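Local coordinates for protein intracellular serine protease (Bacillus licheniformis, PDB 4ZOQ) that cleaves peptide bonds in a sequence-specific way as a lanthipeptide protease of the subtilase (S8) family, probably acting as a serine-type endopeptidase, at residues Ala48-Gly53 with Tyr106-Glu111; Gly87-Gly92 with Val246-Pro251; Pro213-Gly218 with Tyr273-Ala278; Phe223-Gly228 with Pro280-Thr285. One frame throughout, in Å; residues are numbered along the deposited sequence.

Contact 1: residues Ala48-Gly53 with Tyr106-Glu111; sequences ALIDSG and YQVLDE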
loop_
_atom_site.group_PDB
_atom_site.type_symbol
_atom_site.label_atom_id
_atom_site.label_comp_id
_atom_site.label_asym_id
_atom_site.label_seq_id
_atom_site.Cartn_x
_atom_site.Cartn_y
_atom_site.Cartn_z
ATOM N N ALA B 48 -8.161 0.368 2.947
ATOM C CA ALA B 48 -7.672 -0.974 3.226
ATOM C C ALA B 48 -6.147 -0.978 3.325
ATOM O O ALA B 48 -5.448 -0.485 2.448
ATOM C CB ALA B 48 -8.140 -1.937 2.176
ATOM N N LEU B 49 -5.654 -1.511 4.429
ATOM C CA LEU B 49 -4.240 -1.571 4.721
ATOM C C LEU B 49 -3.692 -2.972 4.475
ATOM O O LEU B 49 -3.727 -3.806 5.379
ATOM C CB LEU B 49 -4.004 -1.192 6.178
ATOM C CG LEU B 49 -2.526 -1.100 6.563
ATOM C CD1 LEU B 49 -1.980 0.277 6.264
ATOM C CD2 LEU B 49 -2.298 -1.495 8.030
ATOM N N ILE B 50 -3.209 -3.248 3.263
ATOM C CA ILE B 50 -2.673 -4.581 2.959
ATOM C C ILE B 50 -1.212 -4.617 3.365
ATOM O O ILE B 50 -0.334 -4.215 2.608
ATOM C CB ILE B 50 -2.815 -4.941 1.465
ATOM C CG1 ILE B 50 -4.279 -4.897 1.067
ATOM C CG2 ILE B 50 -2.232 -6.298 1.178
ATOM C CD1 ILE B 50 -4.540 -5.305 -0.272
ATOM N N ASP B 51 -0.940 -5.142 4.551
ATOM C CA ASP B 51 0.361 -4.945 5.143
ATOM C C ASP B 51 0.604 -6.057 6.151
ATOM O O ASP B 51 0.112 -7.171 5.969
ATOM C CB ASP B 51 0.446 -3.568 5.818
ATOM C CG ASP B 51 1.828 -2.903 5.665
ATOM O OD1 ASP B 51 2.841 -3.468 6.150
ATOM O OD2 ASP B 51 1.888 -1.778 5.135
ATOM N N SER B 52 1.367 -5.744 7.197
ATOM C CA SER B 52 1.805 -6.732 8.190
ATOM C C SER B 52 0.925 -6.769 9.447
ATOM O O SER B 52 1.378 -7.173 10.525
ATOM C CB SER B 52 3.259 -6.480 8.593
ATOM O OG SER B 52 3.360 -5.337 9.418
ATOM N N GLY B 53 -0.314 -6.318 9.325
ATOM C CA GLY B 53 -1.206 -6.276 10.468
ATOM C C GLY B 53 -1.259 -4.884 11.035
ATOM O O GLY B 53 -0.915 -3.923 10.369
ATOM N N TYR B 106 -5.525 -5.635 6.454
ATOM C CA TYR B 106 -5.529 -6.935 5.805
ATOM C C TYR B 106 -4.127 -7.489 5.875
ATOM O O TYR B 106 -3.288 -7.174 5.014
ATOM C CB TYR B 106 -5.983 -6.845 4.351
ATOM C CG TYR B 106 -7.451 -6.504 4.175
ATOM C CD1 TYR B 106 -7.926 -5.224 4.446
ATOM C CD2 TYR B 106 -8.354 -7.456 3.739
ATOM C CE1 TYR B 106 -9.254 -4.900 4.282
ATOM C CE2 TYR B 106 -9.699 -7.145 3.564
ATOM C CZ TYR B 106 -10.139 -5.864 3.841
ATOM O OH TYR B 106 -11.465 -5.545 3.675
ATOM N N GLN B 107 -3.883 -8.318 6.891
ATOM C CA GLN B 107 -2.544 -8.822 7.203
ATOM C C GLN B 107 -2.103 -9.944 6.273
ATOM O O GLN B 107 -2.586 -11.073 6.357
ATOM C CB GLN B 107 -2.471 -9.293 8.663
ATOM C CG GLN B 107 -1.093 -9.823 9.036
ATOM C CD GLN B 107 -0.906 -9.953 10.540
ATOM O OE1 GLN B 107 -1.838 -9.748 11.308
ATOM N NE2 GLN B 107 0.314 -10.231 10.962
ATOM N N VAL B 108 -1.188 -9.623 5.372
ATOM C CA VAL B 108 -0.676 -10.606 4.423
ATOM C C VAL B 108 0.830 -10.767 4.534
ATOM O O VAL B 108 1.435 -11.530 3.793
ATOM C CB VAL B 108 -1.046 -10.221 2.993
ATOM C CG1 VAL B 108 -2.547 -10.069 2.861
ATOM C CG2 VAL B 108 -0.355 -8.917 2.604
ATOM N N LEU B 109 1.426 -10.041 5.469
ATOM C CA LEU B 109 2.865 -10.098 5.708
ATOM C C LEU B 109 3.153 -10.385 7.170
ATOM O O LEU B 109 2.359 -10.048 8.067
ATOM C CB LEU B 109 3.560 -8.780 5.326
ATOM C CG LEU B 109 3.372 -8.167 3.938
ATOM C CD1 LEU B 109 4.014 -6.787 3.909
ATOM C CD2 LEU B 109 3.973 -9.069 2.880
ATOM N N ASP B 110 4.250 -11.088 7.392
ATOM C CA ASP B 110 4.878 -11.164 8.702
ATOM C C ASP B 110 6.377 -11.232 8.478
ATOM O O ASP B 110 6.846 -10.868 7.401
ATOM C CB ASP B 110 4.337 -12.324 9.544
ATOM C CG ASP B 110 4.484 -13.678 8.871
ATOM O OD1 ASP B 110 5.180 -13.810 7.834
ATOM O OD2 ASP B 110 3.877 -14.625 9.411
ATOM N N GLU B 111 7.115 -11.670 9.494
ATOM C CA GLU B 111 8.564 -11.818 9.398
ATOM C C GLU B 111 9.094 -12.455 8.095
ATOM O O GLU B 111 9.954 -11.878 7.428
ATOM C CB GLU B 111 9.062 -12.657 10.577
ATOM C CG GLU B 111 10.330 -13.432 10.236
ATOM C CD GLU B 111 10.577 -14.618 11.142
ATOM O OE1 GLU B 111 9.726 -14.896 12.022
ATOM O OE2 GLU B 111 11.593 -15.316 10.918
#
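Ile-50 and Val-108 meet at a slant, Ile-50 CG2 meeting Val-108 CG2 at 3.5 Å. That methyl faces Val-108 because it sits anti to the backbone N, while CG1, beside the N, turns to the CB of Tyr-106. The Tyr-106 ring meets Ala-48 obliquely, CE1 standing 3.8 Å from Ala-48 CB, and its hydroxyl is hydrogen-bonded to Asp-129. Asp-51 and Gln-107 point to the other face, where the extended Gln-107 chain runs alongside the turn, its CG 3.6 Å from Gly-53 N.

Parallel pairing joins the backbones, with Tyr-106 N bonded to Leu-49 O at 2.8 Å and Asp-51 N to Tyr-106 O at 3.1 Å. Asp-51 O is gripped twice: Val-108 N arrives almost in line with the carbonyl bond (175°), Leu-109 N from above its plane. The backbone of this predicted charge-relay aspartate is thereby fixed, while its carboxylate bonds His-86 and Thr-90.

Helix 116-128 covers the Ile-50 and Tyr-106 face through Ala-122, helix 86-97 packs on the opposite face against Leu-49, and strand 133-136 pairs with the far side of strand 46-51.

Contact 2: residues Gly87-Gly92 with Val246-Pro251; sequences GTQTAG and VLTTYP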
loop_
_atom_site.group_PDB
_atom_site.type_symbol
_atom_site.label_atom_id
_atom_site.label_comp_id
_atom_site.label_asym_id
_atom_site.label_seq_id
_atom_site.Cartn_x
_atom_site.Cartn_y
_atom_site.Cartn_z
ATOM N N GLY B 87 3.123 -2.460 9.136
ATOM C CA GLY B 87 1.772 -2.025 8.826
ATOM C C GLY B 87 1.338 -0.837 9.661
ATOM O O GLY B 87 0.558 -0.003 9.211
ATOM N N THR B 88 1.814 -0.801 10.899
ATOM C CA THR B 88 1.583 0.308 11.826
ATOM C C THR B 88 2.279 1.578 11.372
ATOM O O THR B 88 1.753 2.671 11.542
ATOM C CB THR B 88 2.032 -0.057 13.243
ATOM O OG1 THR B 88 1.276 -1.194 13.666
ATOM C CG2 THR B 88 1.779 1.080 14.213
ATOM N N GLN B 89 3.471 1.447 10.808
ATOM C CA GLN B 89 4.122 2.633 10.271
ATOM C C GLN B 89 3.321 3.157 9.057
ATOM O O GLN B 89 3.036 4.357 8.958
ATOM C CB GLN B 89 5.565 2.324 9.882
ATOM C CG GLN B 89 6.390 1.859 11.069
ATOM C CD GLN B 89 7.838 1.583 10.707
ATOM O OE1 GLN B 89 8.143 0.604 10.028
ATOM N NE2 GLN B 89 8.736 2.463 11.143
ATOM N N THR B 90 2.905 2.246 8.177
ATOM C CA THR B 90 2.108 2.609 7.010
ATOM C C THR B 90 0.782 3.262 7.448
ATOM O O THR B 90 0.412 4.339 6.968
ATOM C CB THR B 90 1.854 1.387 6.126
ATOM O OG1 THR B 90 3.112 0.798 5.768
ATOM C CG2 THR B 90 1.092 1.758 4.876
ATOM N N ALA B 91 0.115 2.650 8.415
ATOM C CA ALA B 91 -1.152 3.182 8.931
ATOM C C ALA B 91 -1.048 4.643 9.411
ATOM O O ALA B 91 -1.943 5.455 9.179
ATOM C CB ALA B 91 -1.645 2.293 10.072
ATOM N N GLY B 92 0.031 4.961 10.119
ATOM C CA GLY B 92 0.220 6.302 10.617
ATOM C C GLY B 92 0.304 7.320 9.500
ATOM O O GLY B 92 -0.159 8.448 9.667
ATOM N N VAL B 246 11.575 10.607 8.567
ATOM C CA VAL B 246 10.194 10.949 8.866
ATOM C C VAL B 246 9.707 10.178 10.083
ATOM O O VAL B 246 10.101 9.024 10.297
ATOM C CB VAL B 246 9.248 10.699 7.641
ATOM C CG1 VAL B 246 9.666 11.601 6.487
ATOM C CG2 VAL B 246 9.205 9.220 7.200
ATOM N N LEU B 247 8.873 10.814 10.904
ATOM C CA LEU B 247 8.325 10.112 12.059
ATOM C C LEU B 247 7.230 9.131 11.618
ATOM O O LEU B 247 6.453 9.411 10.708
ATOM C CB LEU B 247 7.780 11.093 13.106
ATOM C CG LEU B 247 7.692 10.520 14.532
ATOM C CD1 LEU B 247 9.087 10.217 15.037
ATOM C CD2 LEU B 247 6.980 11.448 15.497
ATOM N N THR B 248 7.174 7.993 12.294
ATOM C CA THR B 248 6.142 6.978 12.084
ATOM C C THR B 248 5.507 6.566 13.413
ATOM O O THR B 248 6.149 6.583 14.483
ATOM C CB THR B 248 6.734 5.707 11.436
ATOM O OG1 THR B 248 7.752 5.149 12.298
ATOM C CG2 THR B 248 7.354 6.019 10.105
ATOM N N THR B 249 4.258 6.145 13.346
ATOM C CA THR B 249 3.674 5.450 14.480
ATOM C C THR B 249 4.238 4.045 14.454
ATOM O O THR B 249 4.308 3.394 13.410
ATOM C CB THR B 249 2.146 5.439 14.446
ATOM O OG1 THR B 249 1.717 5.079 13.132
ATOM C CG2 THR B 249 1.586 6.816 14.760
ATOM N N TYR B 250 4.656 3.592 15.626
ATOM C CA TYR B 250 5.326 2.311 15.775
ATOM C C TYR B 250 4.605 1.590 16.920
ATOM O O TYR B 250 4.088 2.267 17.826
ATOM C CB TYR B 250 6.812 2.538 16.048
ATOM C CG TYR B 250 7.704 1.353 15.739
ATOM C CD1 TYR B 250 7.857 0.889 14.427
ATOM C CD2 TYR B 250 8.440 0.738 16.750
ATOM C CE1 TYR B 250 8.680 -0.186 14.138
ATOM C CE2 TYR B 250 9.273 -0.329 16.474
ATOM C CZ TYR B 250 9.391 -0.784 15.165
ATOM O OH TYR B 250 10.214 -1.837 14.904
ATOM N N PRO B 251 4.476 0.245 16.837
ATOM C CA PRO B 251 3.700 -0.488 17.851
ATOM C C PRO B 251 4.135 -0.100 19.268
ATOM O O PRO B 251 5.306 -0.190 19.618
ATOM C CB PRO B 251 4.009 -1.948 17.544
ATOM C CG PRO B 251 4.335 -1.969 16.078
ATOM C CD PRO B 251 5.066 -0.669 15.834
HETATM O O HOH W 1 3.452 6.608 10.484
#
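Thr-88 O, the carbonyl that two donors share, takes Thr-249 OG1 at 2.9 Å across the contact and Gly-92 N at 3.2 Å within its own helix. The two donors approach from opposite faces of the carbonyl plane, so the strand hydroxyl adds to the helical bond without displacing it. Thr-249 OG1 can do this because it lies between its own backbone N and carbonyl carbon (chi1 46°). The same oxygen comes within 3.2 Å of Gly-92 CA, a close approach made where the helix carries no side chain.

A second bond runs from Gln-89 NE2 to Thr-248 OG1 at 3.1 Å, nearly straight at 163° and close to the amide plane. Thr-248 OG1 also bonds Ser-270 O, which places this hydroxyl between a donor and an acceptor. Gln-89 and Tyr-250 extend side by side in the same direction, the amide turned 68° from the ring, and Gln-89 CG sits at the ring edge in its plane; Pro-251 CD lies over one face of that ring. Thr-88 CG2 packs on the proline, 3.9 Å from Pro-251 N. A water closes the polar seam, donating to Gln-89 O at 2.8 Å and accepting from Thr-249 N.

Helix 86-97, which starts at the predicted catalytic His-86, crosses strand 246-249 steeply, their short axes 6.2 Å apart. Strand 269-272 pairs antiparallel with 246-249, and Leu-277 of helix 275-297 packs against both Gln-89 and Thr-248.

Contact 3: residues Pro213-Gly218 with Tyr273-Ala278; sequences PYSNQG and YGTSLA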
loop_
_atom_site.group_PDB
_atom_site.type_symbol
_atom_site.label_atom_id
_atom_site.label_comp_id
_atom_site.label_asym_id
_atom_site.label_seq_id
_atom_site.Cartn_x
_atom_site.Cartn_y
_atom_site.Cartn_z
ATOM N N PRO B 213 17.133 8.845 -2.786
ATOM C CA PRO B 213 18.088 8.047 -3.578
ATOM C C PRO B 213 17.642 6.604 -3.812
ATOM O O PRO B 213 17.992 6.014 -4.831
ATOM C CB PRO B 213 19.372 8.077 -2.730
ATOM C CG PRO B 213 19.236 9.311 -1.849
ATOM C CD PRO B 213 17.757 9.479 -1.606
ATOM N N TYR B 214 16.903 6.036 -2.871
ATOM C CA TYR B 214 16.477 4.642 -2.965
ATOM C C TYR B 214 15.246 4.495 -3.849
ATOM O O TYR B 214 14.871 3.405 -4.242
ATOM C CB TYR B 214 16.189 4.087 -1.579
ATOM C CG TYR B 214 15.151 4.899 -0.846
ATOM C CD1 TYR B 214 13.810 4.744 -1.134
ATOM C CD2 TYR B 214 15.510 5.819 0.158
ATOM C CE1 TYR B 214 12.841 5.492 -0.499
ATOM C CE2 TYR B 214 14.525 6.568 0.833
ATOM C CZ TYR B 214 13.184 6.388 0.482
ATOM O OH TYR B 214 12.159 7.082 1.076
ATOM N N SER B 215 14.597 5.600 -4.148
ATOM C CA SER B 215 13.300 5.498 -4.796
ATOM C C SER B 215 13.390 4.950 -6.241
ATOM O O SER B 215 14.071 5.510 -7.083
ATOM C CB SER B 215 12.630 6.861 -4.766
ATOM O OG SER B 215 11.291 6.782 -5.168
ATOM N N ASN B 216 12.715 3.838 -6.500
ATOM C CA ASN B 216 12.621 3.290 -7.846
ATOM C C ASN B 216 12.002 4.306 -8.795
ATOM O O ASN B 216 11.085 5.043 -8.417
ATOM C CB ASN B 216 11.788 1.981 -7.865
ATOM C CG ASN B 216 12.561 0.774 -7.340
ATOM O OD1 ASN B 216 13.791 0.788 -7.246
ATOM N ND2 ASN B 216 11.842 -0.277 -7.011
ATOM N N GLN B 217 12.498 4.311 -10.030
ATOM C CA GLN B 217 12.094 5.263 -11.054
ATOM C C GLN B 217 11.601 4.485 -12.248
ATOM O O GLN B 217 11.937 3.318 -12.394
ATOM C CB GLN B 217 13.287 6.162 -11.438
ATOM C CG GLN B 217 13.876 6.882 -10.231
ATOM C CD GLN B 217 15.046 7.817 -10.558
ATOM O OE1 GLN B 217 15.390 8.025 -11.716
ATOM N NE2 GLN B 217 15.627 8.420 -9.522
ATOM N N GLY B 218 10.865 5.146 -13.135
ATOM C CA GLY B 218 10.347 4.501 -14.330
ATOM C C GLY B 218 9.066 5.141 -14.814
ATOM O O GLY B 218 8.494 5.979 -14.125
ATOM N N TYR B 273 12.054 5.789 6.955
ATOM C CA TYR B 273 12.004 6.292 5.583
ATOM C C TYR B 273 11.488 5.197 4.638
ATOM O O TYR B 273 11.518 4.026 4.984
ATOM C CB TYR B 273 13.390 6.806 5.154
ATOM C CG TYR B 273 14.405 5.713 4.863
ATOM C CD1 TYR B 273 14.399 5.014 3.661
ATOM C CD2 TYR B 273 15.371 5.369 5.817
ATOM C CE1 TYR B 273 15.329 3.998 3.399
ATOM C CE2 TYR B 273 16.315 4.360 5.568
ATOM C CZ TYR B 273 16.285 3.677 4.354
ATOM O OH TYR B 273 17.219 2.691 4.095
ATOM N N GLY B 274 11.090 5.574 3.426
ATOM C CA GLY B 274 10.765 4.604 2.396
ATOM C C GLY B 274 9.523 4.908 1.565
ATOM O O GLY B 274 8.633 5.717 1.976
ATOM N N THR B 275 9.484 4.301 0.370
ATOM C CA THR B 275 8.313 4.396 -0.496
ATOM C C THR B 275 7.099 3.778 0.214
ATOM O O THR B 275 5.946 4.132 -0.059
ATOM C CB THR B 275 8.499 3.703 -1.887
ATOM O OG1 THR B 275 8.905 2.346 -1.708
ATOM C CG2 THR B 275 9.535 4.421 -2.757
ATOM N N SER B 276 7.338 2.869 1.145
ATOM C CA SER B 276 6.205 2.291 1.868
ATOM C C SER B 276 5.533 3.332 2.757
ATOM O O SER B 276 4.433 3.148 3.244
ATOM C CB SER B 276 6.663 1.108 2.716
ATOM O OG SER B 276 7.458 1.542 3.808
ATOM N N LEU B 277 6.230 4.441 2.954
ATOM C CA LEU B 277 5.736 5.542 3.738
ATOM C C LEU B 277 5.231 6.658 2.825
ATOM O O LEU B 277 4.534 7.559 3.273
ATOM C CB LEU B 277 6.837 6.060 4.655
ATOM C CG LEU B 277 7.405 4.995 5.595
ATOM C CD1 LEU B 277 8.495 5.588 6.465
ATOM C CD2 LEU B 277 6.304 4.316 6.442
ATOM N N ALA B 278 5.560 6.583 1.542
ATOM C CA ALA B 278 5.093 7.598 0.622
ATOM C C ALA B 278 3.733 7.244 0.115
ATOM O O ALA B 278 2.846 8.100 0.103
ATOM C CB ALA B 278 6.063 7.791 -0.537
#
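Tyr-214 and Tyr-273 form the aromatic part of this contact. Their side chains slide past each other in opposite directions, with ring centroids 5.0 Å apart and planes inclined by 36°, an oblique pairing. The approach is tight at one corner, where Tyr-214 CE2 stands 3.2 Å from Tyr-273 CD1. In both residues CG lies between the backbone N and the carbonyl carbon (chi1 57° in Tyr-214), a torsion that turns each ring toward the other segment. Tyr-229 adds a third ring, edge-to-face with Tyr-273.

Apolar and van der Waals contacts follow along the rest of the Tyr-214 ring. Its CZ lies 3.6 Å from Gly-274 CA, and CE1 is 3.7 Å from Thr-275 N. The Thr-275 methyl is near the same ring carbon, Tyr-214 CE1 to Thr-275 CG2 4.1 Å, and also touches Ser-215, CG2 to OG 3.8 Å.

Polar side-chain ends are satisfied mainly beyond the two segments. Tyr-214 OH is hydrogen-bonded to Ser-204 OG and Gly-228 O, Ser-215 OG to Ser-204 N, and Thr-275 OG1 to Asn-175 and Gly-174. Within the second segment, Leu-277 N bonds Gly-274 O at 2.9 Å as the chain turns into helix 275-297.

Gly-Thr-Ser opens the subtilase serine motif, with the predicted nucleophile Ser-276 as its third residue. The buried Tyr-214 packs against the backbone of Gly-274 and Thr-275 and the Thr-275 methyl, and so probably helps to set the path of the chain into Ser-276, which itself makes no contact with the 213-218 loop.

Contact 4: residues Phe223-Gly228 with Pro280-Thr285; sequences FTAPGG and PQVAGT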
loop_
_atom_site.group_PDB
_atom_site.type_symbol
_atom_site.label_atom_id
_atom_site.label_comp_id
_atom_site.label_asym_id
_atom_site.label_seq_id
_atom_site.Cartn_x
_atom_site.Cartn_y
_atom_site.Cartn_z
ATOM N N PHE B 223 3.139 9.266 -8.917
ATOM C CA PHE B 223 3.240 10.311 -7.930
ATOM C C PHE B 223 4.413 10.057 -7.012
ATOM O O PHE B 223 4.988 8.981 -6.956
ATOM C CB PHE B 223 1.997 10.423 -7.071
ATOM C CG PHE B 223 0.759 10.757 -7.812
ATOM C CD1 PHE B 223 0.532 12.048 -8.266
ATOM C CD2 PHE B 223 -0.228 9.784 -8.000
ATOM C CE1 PHE B 223 -0.626 12.359 -8.923
ATOM C CE2 PHE B 223 -1.391 10.088 -8.651
ATOM C CZ PHE B 223 -1.600 11.380 -9.123
ATOM N N THR B 224 4.684 11.083 -6.240
ATOM C CA THR B 224 5.708 11.073 -5.247
ATOM C C THR B 224 5.136 11.622 -3.932
ATOM O O THR B 224 4.117 12.334 -3.929
ATOM C CB THR B 224 6.902 11.877 -5.843
ATOM O OG1 THR B 224 7.938 10.970 -6.253
ATOM C CG2 THR B 224 7.418 12.874 -4.946
ATOM N N ALA B 225 5.729 11.233 -2.806
ATOM C CA ALA B 225 5.357 11.830 -1.524
ATOM C C ALA B 225 6.582 11.845 -0.596
ATOM O O ALA B 225 7.530 11.078 -0.801
ATOM C CB ALA B 225 4.181 11.089 -0.889
ATOM N N PRO B 226 6.587 12.754 0.394
ATOM C CA PRO B 226 7.789 12.835 1.240
ATOM C C PRO B 226 8.008 11.628 2.172
ATOM O O PRO B 226 7.409 11.518 3.242
ATOM C CB PRO B 226 7.551 14.123 2.050
ATOM C CG PRO B 226 6.086 14.399 1.968
ATOM C CD PRO B 226 5.657 13.877 0.635
ATOM N N GLY B 227 8.873 10.722 1.738
ATOM C CA GLY B 227 9.252 9.565 2.527
ATOM C C GLY B 227 10.663 9.656 3.119
ATOM O O GLY B 227 11.119 8.704 3.743
ATOM N N GLY B 228 11.406 10.732 2.832
ATOM C CA GLY B 228 12.637 10.986 3.551
ATOM C C GLY B 228 13.769 10.031 3.257
ATOM O O GLY B 228 13.656 9.145 2.402
ATOM N N PRO B 280 1.133 5.535 1.341
ATOM C CA PRO B 280 -0.042 5.813 2.175
ATOM C C PRO B 280 -0.379 7.307 2.358
ATOM O O PRO B 280 -1.550 7.628 2.643
ATOM C CB PRO B 280 0.328 5.190 3.530
ATOM C CG PRO B 280 1.801 5.022 3.510
ATOM C CD PRO B 280 2.150 4.768 2.076
ATOM N N GLN B 281 0.602 8.194 2.153
ATOM C CA GLN B 281 0.339 9.620 2.192
ATOM C C GLN B 281 -0.585 10.002 1.043
ATOM O O GLN B 281 -1.460 10.838 1.198
ATOM C CB GLN B 281 1.625 10.427 2.145
ATOM C CG GLN B 281 2.452 10.301 3.395
ATOM C CD GLN B 281 3.730 11.108 3.321
ATOM O OE1 GLN B 281 3.690 12.331 3.094
ATOM N NE2 GLN B 281 4.880 10.437 3.499
ATOM N N VAL B 282 -0.368 9.394 -0.112
ATOM C CA VAL B 282 -1.233 9.575 -1.260
ATOM C C VAL B 282 -2.588 8.879 -1.035
ATOM O O VAL B 282 -3.640 9.425 -1.365
ATOM C CB VAL B 282 -0.550 9.037 -2.556
ATOM C CG1 VAL B 282 -1.419 9.310 -3.801
ATOM C CG2 VAL B 282 0.822 9.656 -2.703
ATOM N N ALA B 283 -2.563 7.674 -0.474
ATOM C CA ALA B 283 -3.806 6.991 -0.166
ATOM C C ALA B 283 -4.619 7.835 0.833
ATOM O O ALA B 283 -5.837 8.029 0.644
ATOM C CB ALA B 283 -3.540 5.601 0.382
ATOM N N GLY B 284 -3.932 8.367 1.857
ATOM C CA GLY B 284 -4.551 9.234 2.846
ATOM C C GLY B 284 -5.137 10.474 2.199
ATOM O O GLY B 284 -6.269 10.871 2.503
ATOM N N THR B 285 -4.385 11.051 1.264
ATOM C CA THR B 285 -4.864 12.214 0.526
ATOM C C THR B 285 -6.093 11.850 -0.321
ATOM O O THR B 285 -7.063 12.619 -0.387
ATOM C CB THR B 285 -3.785 12.807 -0.401
ATOM O OG1 THR B 285 -2.611 13.148 0.361
ATOM C CG2 THR B 285 -4.330 14.070 -1.098
#
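The Gln-281 amide holds Pro-226 O almost in its own plane, 4° out of it, with NE2 donating to that oxygen at 2.8 Å and 170°. Seen from the acceptor the geometry differs: the donor stands well above the carbonyl plane of Pro-226. At the other end of the amide, OE1 lies against the proline ring, 3.4 Å from Pro-226 CG. The second flat group, the Phe-223 ring, meets Val-282 CG1 obliquely and loosely, CD2 to CG1 4.4 Å.

Between these two groups Ala-225 CB fits against the helix, 4.0 Å from Gln-281 CB and 4.1 Å from Val-282 CG2. The branches of Val-282 divide the work: CG1, anti to the backbone N (chi1 -176°), is the one nearest the phenyl ring, and CG2, beside that N, touches the alanine. Residues 223 and 225, alternate positions on the strand, thus present their side chains to the same helix. Strand 223-226 and helix 280-285 cross steeply, with short axes 8.3 Å apart.

Gln-281 O takes two donors of its own, Thr-285 N and Thr-285 OG1, from opposite faces of its plane. The hydroxyl bond, Thr-285 OG1 to Gln-281 O at 2.7 Å, is local to the helix and tucks the threonine's polar end against the turn before it.

Every polar atom of the Gln-281 amide has a partner: NE2 also bonds Leu-277 O, and OE1 accepts from Gln-29. Two carbonyls at one end and a donor at the other fix which way the amide is flipped, and they satisfy this buried group where the outermost strand 221-226 meets the core helix.

Overall arrangement
All four contacts are buried, but they differ in chemistry. Contact 1 is the one made by strand pairing within the main sheet and is governed by backbone hydrogen bonds; contact 4 reaches that sheet at its outermost strand 221-226, through one amide and apolar side chains. Contact 2 joins a helix to the separate two-stranded sheet by threonine hydroxyls and a water, whereas contact 3 relies on aromatic packing. Contacts 3 and 4 share helix 275-297 and are joined by a backbone hydrogen bond between Gly-274 and Gly-227. Contacts 1 and 2 touch through Ser-52 OG and Gly-87 N. The predicted triad is therefore spread over separate elements, Asp-51 in contact 1 and Ser-276 in contact 3.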